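Local coordinates for protein ADP-ribosylating toxin CARDS (Mycoplasma pneumoniae, PDB 4TLV) that transfers the ADP-ribosyl group of NAD(+) to multiple target proteins and causes vacuolization and disruption of respiratory epithelium as the main virulence factor of its bacterium, at residues A59-G64 with A218-G223; A130-W135 with S225-F230. All coordinates share one frame; numbering follows the deposited sequence. Where two conformers were deposited one is given.

Contact 1 of 2, residues A59-G64 with A218-G223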
# COMPACT_ATOMS: atom_id res chain seq x y z
N ALA A 59 5.16 -5.24 -8.34
CA ALA A 59 5.00 -5.95 -9.62
C ALA A 59 5.44 -7.42 -9.50
O ALA A 59 4.93 -8.27 -10.21
CB ALA A 59 5.80 -5.26 -10.73
N ILE A 60 6.42 -7.69 -8.64
CA ILE A 60 7.02 -9.03 -8.62
C ILE A 60 6.50 -9.93 -7.51
O ILE A 60 6.79 -11.14 -7.48
CB ILE A 60 8.58 -8.97 -8.60
CG1 ILE A 60 9.17 -10.35 -8.94
CG2 ILE A 60 9.08 -8.55 -7.24
CD1 ILE A 60 10.67 -10.30 -9.28
N ARG A 61 5.68 -9.38 -6.61
CA ARG A 61 5.18 -10.17 -5.48
C ARG A 61 4.53 -11.51 -5.89
O ARG A 61 4.81 -12.56 -5.27
CB ARG A 61 4.23 -9.35 -4.60
CG ARG A 61 3.60 -10.12 -3.40
CD ARG A 61 4.64 -10.82 -2.52
NE ARG A 61 3.96 -11.61 -1.49
CZ ARG A 61 3.45 -12.83 -1.70
NH1 ARG A 61 3.57 -13.40 -2.89
NH2 ARG A 61 2.82 -13.48 -0.71
N PHE A 62 3.67 -11.49 -6.90
CA PHE A 62 2.95 -12.73 -7.28
C PHE A 62 3.96 -13.80 -7.66
O PHE A 62 3.72 -14.99 -7.48
CB PHE A 62 1.98 -12.50 -8.46
CG PHE A 62 2.67 -12.43 -9.80
CD1 PHE A 62 3.23 -11.24 -10.25
CD2 PHE A 62 2.78 -13.56 -10.60
CE1 PHE A 62 3.89 -11.17 -11.48
CE2 PHE A 62 3.45 -13.50 -11.85
CZ PHE A 62 3.99 -12.29 -12.28
N PHE A 63 5.08 -13.35 -8.19
CA PHE A 63 6.09 -14.25 -8.75
C PHE A 63 6.83 -15.02 -7.65
O PHE A 63 7.50 -16.02 -7.93
CB PHE A 63 7.05 -13.42 -9.64
CG PHE A 63 7.88 -14.26 -10.57
CD1 PHE A 63 7.29 -14.97 -11.60
CD2 PHE A 63 9.26 -14.29 -10.44
CE1 PHE A 63 8.06 -15.72 -12.47
CE2 PHE A 63 10.03 -15.04 -11.31
CZ PHE A 63 9.42 -15.76 -12.32
N GLY A 64 6.71 -14.57 -6.40
CA GLY A 64 7.25 -15.29 -5.26
C GLY A 64 6.31 -16.31 -4.61
O GLY A 64 6.53 -16.70 -3.46
N ALA A 218 -6.17 -15.10 -7.53
CA ALA A 218 -5.03 -16.00 -7.42
C ALA A 218 -4.47 -15.96 -5.99
O ALA A 218 -4.21 -14.89 -5.44
CB ALA A 218 -3.96 -15.62 -8.44
N ASP A 219 -4.30 -17.14 -5.39
CA ASP A 219 -3.69 -17.26 -4.07
C ASP A 219 -2.17 -17.28 -4.26
O ASP A 219 -1.63 -18.23 -4.83
CB ASP A 219 -4.16 -18.57 -3.42
CG ASP A 219 -3.60 -18.78 -2.04
OD1 ASP A 219 -2.59 -18.13 -1.68
OD2 ASP A 219 -4.18 -19.60 -1.29
N VAL A 220 -1.48 -16.24 -3.79
CA VAL A 220 -0.03 -16.17 -4.00
C VAL A 220 0.79 -16.33 -2.71
O VAL A 220 1.89 -15.78 -2.59
CB VAL A 220 0.39 -14.91 -4.80
CG1 VAL A 220 -0.12 -15.00 -6.23
CG2 VAL A 220 -0.11 -13.61 -4.10
N SER A 221 0.22 -17.08 -1.77
CA SER A 221 0.86 -17.52 -0.53
C SER A 221 0.70 -16.54 0.62
O SER A 221 0.51 -15.35 0.42
CB SER A 221 2.35 -17.86 -0.72
OG SER A 221 2.54 -18.73 -1.82
N GLU A 222 0.76 -17.09 1.83
CA GLU A 222 0.65 -16.32 3.06
C GLU A 222 -0.59 -15.44 3.10
O GLU A 222 -0.58 -14.33 3.63
CB GLU A 222 1.91 -15.50 3.28
CG GLU A 222 3.08 -16.38 3.67
CD GLU A 222 4.35 -15.60 3.86
OE1 GLU A 222 4.78 -14.92 2.90
OE2 GLU A 222 4.91 -15.69 4.97
N GLY A 223 -1.68 -15.97 2.55
CA GLY A 223 -2.97 -15.30 2.64
C GLY A 223 -3.18 -14.23 1.59
O GLY A 223 -4.24 -13.59 1.55

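Contact 2 of 2, residues A130-W135 with S225-F230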
# COMPACT_ATOMS: atom_id res chain seq x y z
N ALA A 130 -4.88 -3.94 -2.90
CA ALA A 130 -4.28 -2.60 -2.90
C ALA A 130 -2.74 -2.61 -2.98
O ALA A 130 -2.14 -1.73 -3.61
CB ALA A 130 -4.75 -1.82 -1.67
N TYR A 131 -2.13 -3.61 -2.36
CA TYR A 131 -0.66 -3.71 -2.32
C TYR A 131 -0.07 -3.82 -3.72
O TYR A 131 1.13 -3.58 -3.92
CB TYR A 131 -0.23 -4.94 -1.50
CG TYR A 131 -0.40 -6.23 -2.28
CD1 TYR A 131 0.62 -6.73 -3.09
CD2 TYR A 131 -1.60 -6.94 -2.23
CE1 TYR A 131 0.45 -7.88 -3.83
CE2 TYR A 131 -1.78 -8.10 -2.99
CZ TYR A 131 -0.75 -8.57 -3.77
OH TYR A 131 -0.92 -9.72 -4.51
N GLN A 132 -0.90 -4.21 -4.69
CA GLN A 132 -0.44 -4.30 -6.08
C GLN A 132 -0.00 -2.94 -6.66
O GLN A 132 0.71 -2.89 -7.66
CB GLN A 132 -1.51 -4.94 -6.98
CG GLN A 132 -1.78 -6.41 -6.62
CD GLN A 132 -2.85 -7.04 -7.48
OE1 GLN A 132 -2.67 -8.31 -7.77
NE2 GLN A 132 -3.83 -6.40 -7.89
N ARG A 133 -0.42 -1.86 -6.02
CA ARG A 133 -0.07 -0.52 -6.49
C ARG A 133 -0.37 -0.40 -7.98
O ARG A 133 0.44 0.14 -8.73
CB ARG A 133 1.42 -0.22 -6.23
CG ARG A 133 1.83 -0.28 -4.76
CD ARG A 133 1.55 1.02 -4.01
NE ARG A 133 2.37 2.17 -4.47
CZ ARG A 133 3.59 2.46 -4.04
NH1 ARG A 133 4.22 1.69 -3.14
NH2 ARG A 133 4.21 3.54 -4.51
N GLU A 134 -1.52 -0.91 -8.41
CA GLU A 134 -1.79 -1.05 -9.85
C GLU A 134 -2.07 0.26 -10.58
O GLU A 134 -2.89 1.06 -10.15
CB GLU A 134 -2.95 -2.03 -10.15
CG GLU A 134 -3.24 -2.11 -11.67
CD GLU A 134 -4.26 -3.16 -12.06
OE1 GLU A 134 -4.91 -3.75 -11.17
OE2 GLU A 134 -4.42 -3.38 -13.28
N TRP A 135 -1.36 0.46 -11.68
CA TRP A 135 -1.73 1.46 -12.67
C TRP A 135 -2.10 0.63 -13.89
O TRP A 135 -1.33 -0.24 -14.31
CB TRP A 135 -0.53 2.37 -12.99
CG TRP A 135 -0.26 3.38 -11.91
CD1 TRP A 135 0.38 3.16 -10.74
CD2 TRP A 135 -0.64 4.76 -11.93
NE1 TRP A 135 0.43 4.33 -10.01
CE2 TRP A 135 -0.18 5.32 -10.72
CE3 TRP A 135 -1.31 5.58 -12.85
CZ2 TRP A 135 -0.38 6.67 -10.41
CZ3 TRP A 135 -1.52 6.90 -12.54
CH2 TRP A 135 -1.04 7.45 -11.32
N SER A 225 -3.85 -12.24 -1.83
CA SER A 225 -4.64 -12.34 -3.06
C SER A 225 -3.96 -11.55 -4.17
O SER A 225 -3.43 -10.47 -3.92
CB SER A 225 -6.03 -11.72 -2.84
OG SER A 225 -6.65 -12.24 -1.69
N ALA A 226 -3.99 -12.08 -5.40
CA ALA A 226 -3.51 -11.35 -6.57
C ALA A 226 -4.61 -11.37 -7.62
O ALA A 226 -5.34 -12.35 -7.72
CB ALA A 226 -2.21 -11.99 -7.13
N SER A 227 -4.74 -10.31 -8.41
CA SER A 227 -5.64 -10.44 -9.56
C SER A 227 -4.96 -11.29 -10.62
O SER A 227 -3.73 -11.37 -10.69
CB SER A 227 -6.05 -9.09 -10.14
OG SER A 227 -4.92 -8.32 -10.41
N LEU A 228 -5.77 -11.91 -11.46
CA LEU A 228 -5.22 -12.72 -12.53
C LEU A 228 -4.44 -11.89 -13.56
O LEU A 228 -3.57 -12.41 -14.26
CB LEU A 228 -6.33 -13.54 -13.20
CG LEU A 228 -6.77 -14.80 -12.43
CD1 LEU A 228 -7.28 -14.51 -11.01
CD2 LEU A 228 -7.81 -15.57 -13.24
N SER A 229 -4.72 -10.59 -13.66
CA SER A 229 -4.03 -9.78 -14.62
C SER A 229 -2.47 -9.72 -14.15
O SER A 229 -1.59 -9.59 -14.99
CB SER A 229 -4.60 -8.36 -14.78
OG SER A 229 -4.59 -7.69 -13.53
N PHE A 230 -2.22 -9.81 -12.85
CA PHE A 230 -0.85 -9.90 -12.33
C PHE A 230 -0.31 -11.33 -12.41
O PHE A 230 0.80 -11.57 -12.90
CB PHE A 230 -0.78 -9.39 -10.88
CG PHE A 230 -0.70 -7.88 -10.75
CD1 PHE A 230 -1.79 -7.08 -11.05
CD2 PHE A 230 0.47 -7.27 -10.34
CE1 PHE A 230 -1.72 -5.69 -10.97
CE2 PHE A 230 0.55 -5.87 -10.24
CZ PHE A 230 -0.54 -5.08 -10.57
O HOH W 1 -6.29 -6.07 -11.49

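Contact 1 of 2, residues A59-G64 with A218-G223
The guanidinium of R61 grips O of V220 end-on with both terminal nitrogens, which ties the residues after helix 56-60 of the mono-ADP-ribosyltransferase domain to the turn of the beta hairpin 214-219/225-226. NH1 of R61 lies 2.9 Å from O of V220, and NH2 of R61 is 3.1 Å from that same oxygen. The acceptor sits close to the guanidinium plane, whereas the donors approach from one face of the carbonyl, NH2 well above its plane. A weak bond from NH2 of R61 to O of S221, 3.2 Å long, adds a second carbonyl at the same edge. The chain of R61 leaves with CG opposite the backbone N (chi1 178°) and bends at chi2, which swings its end toward the turn, while NE bonds to O of M434 in domain D2. OE1 of E222 lies 4.4 Å from NH2 of R61, well out of the guanidinium plane, so no N-H is aimed at it and any attraction is probably one of charge alone; that oxygen bonds to OG1 of T433. Beside the guanidinium, V220 points at the 3-10 segment and crosses the arginine at a slant. F62 turns its ring away and offers its CB instead. Within the turn, D219 closes an Asx turn, its OD1 accepting from N of S221 at 3.0 Å. The apolar touch is light, CG1 of V220 resting 4.0 Å from CB of F62.

Contact 2 of 2, residues A130-W135 with S225-F230
S225 meets Y131 through its backbone: OH of the tyrosine donates to O of S225 over 2.7 Å, the oxygen lying at the edge of the phenol ring and the hydroxyl standing above the carbonyl plane. Next, A226 places its methyl group beside the same hydroxyl, 3.7 Å from CB of A226 to OH of Y131. S227, at the N-cap position of the short helix 228-231, is held by the amide of Q132. Its N donates to OE1 of Q132 at 2.9 Å, with an N-H...O angle of 156°, while NE2 of Q132 returns a weak bond of 3.4 Å to OG of S227. A water links OG of S227 to OE1 of E134, to which it donates. At S229 the backbone has entered the helix, and the side chain points back toward the other segment. F230 then closes the walk. The amide of Q132 lies over one face of its ring, the two planes 19° apart, and CB of Q132 makes a CH-pi contact 4.1 Å from the ring centroid. The extended chain of Q132 beyond CG lets a single residue both cover the aromatic face and reach the backbone of S227. E134 comes to the ring's edge, its carboxylate turned 82° from the ring plane, with OE2 bonded to H38. The segment thus runs from the edge strand 225-226, paired with 214-219, into helix 228-231, with F230 against strand 49-53 and S229 beside helix 35-40.

How the contacts relate
Both contacts are buried, and each joins the mono-ADP-ribosyltransferase domain to the region inferred to form the NAD(+)-binding pocket. They share a hairpin: contact 1 takes the end of strand 214-219 and its turn, contact 2 the returning strand and the helix that follows. A218 and A226 pair across it, O of A218 to N of A226 at 2.8 Å, and CZ of F62 packs against the backbone O of F230, so the two sites are continuous, their centres about 9 Å apart. Their chemistry differs with position. At the turn, beside D2, one cationic group collects backbone carbonyls; at the strand-to-helix junction, hydroxyl and amide groups, the carboxylate of E134, an aromatic face and a bridging water share the work.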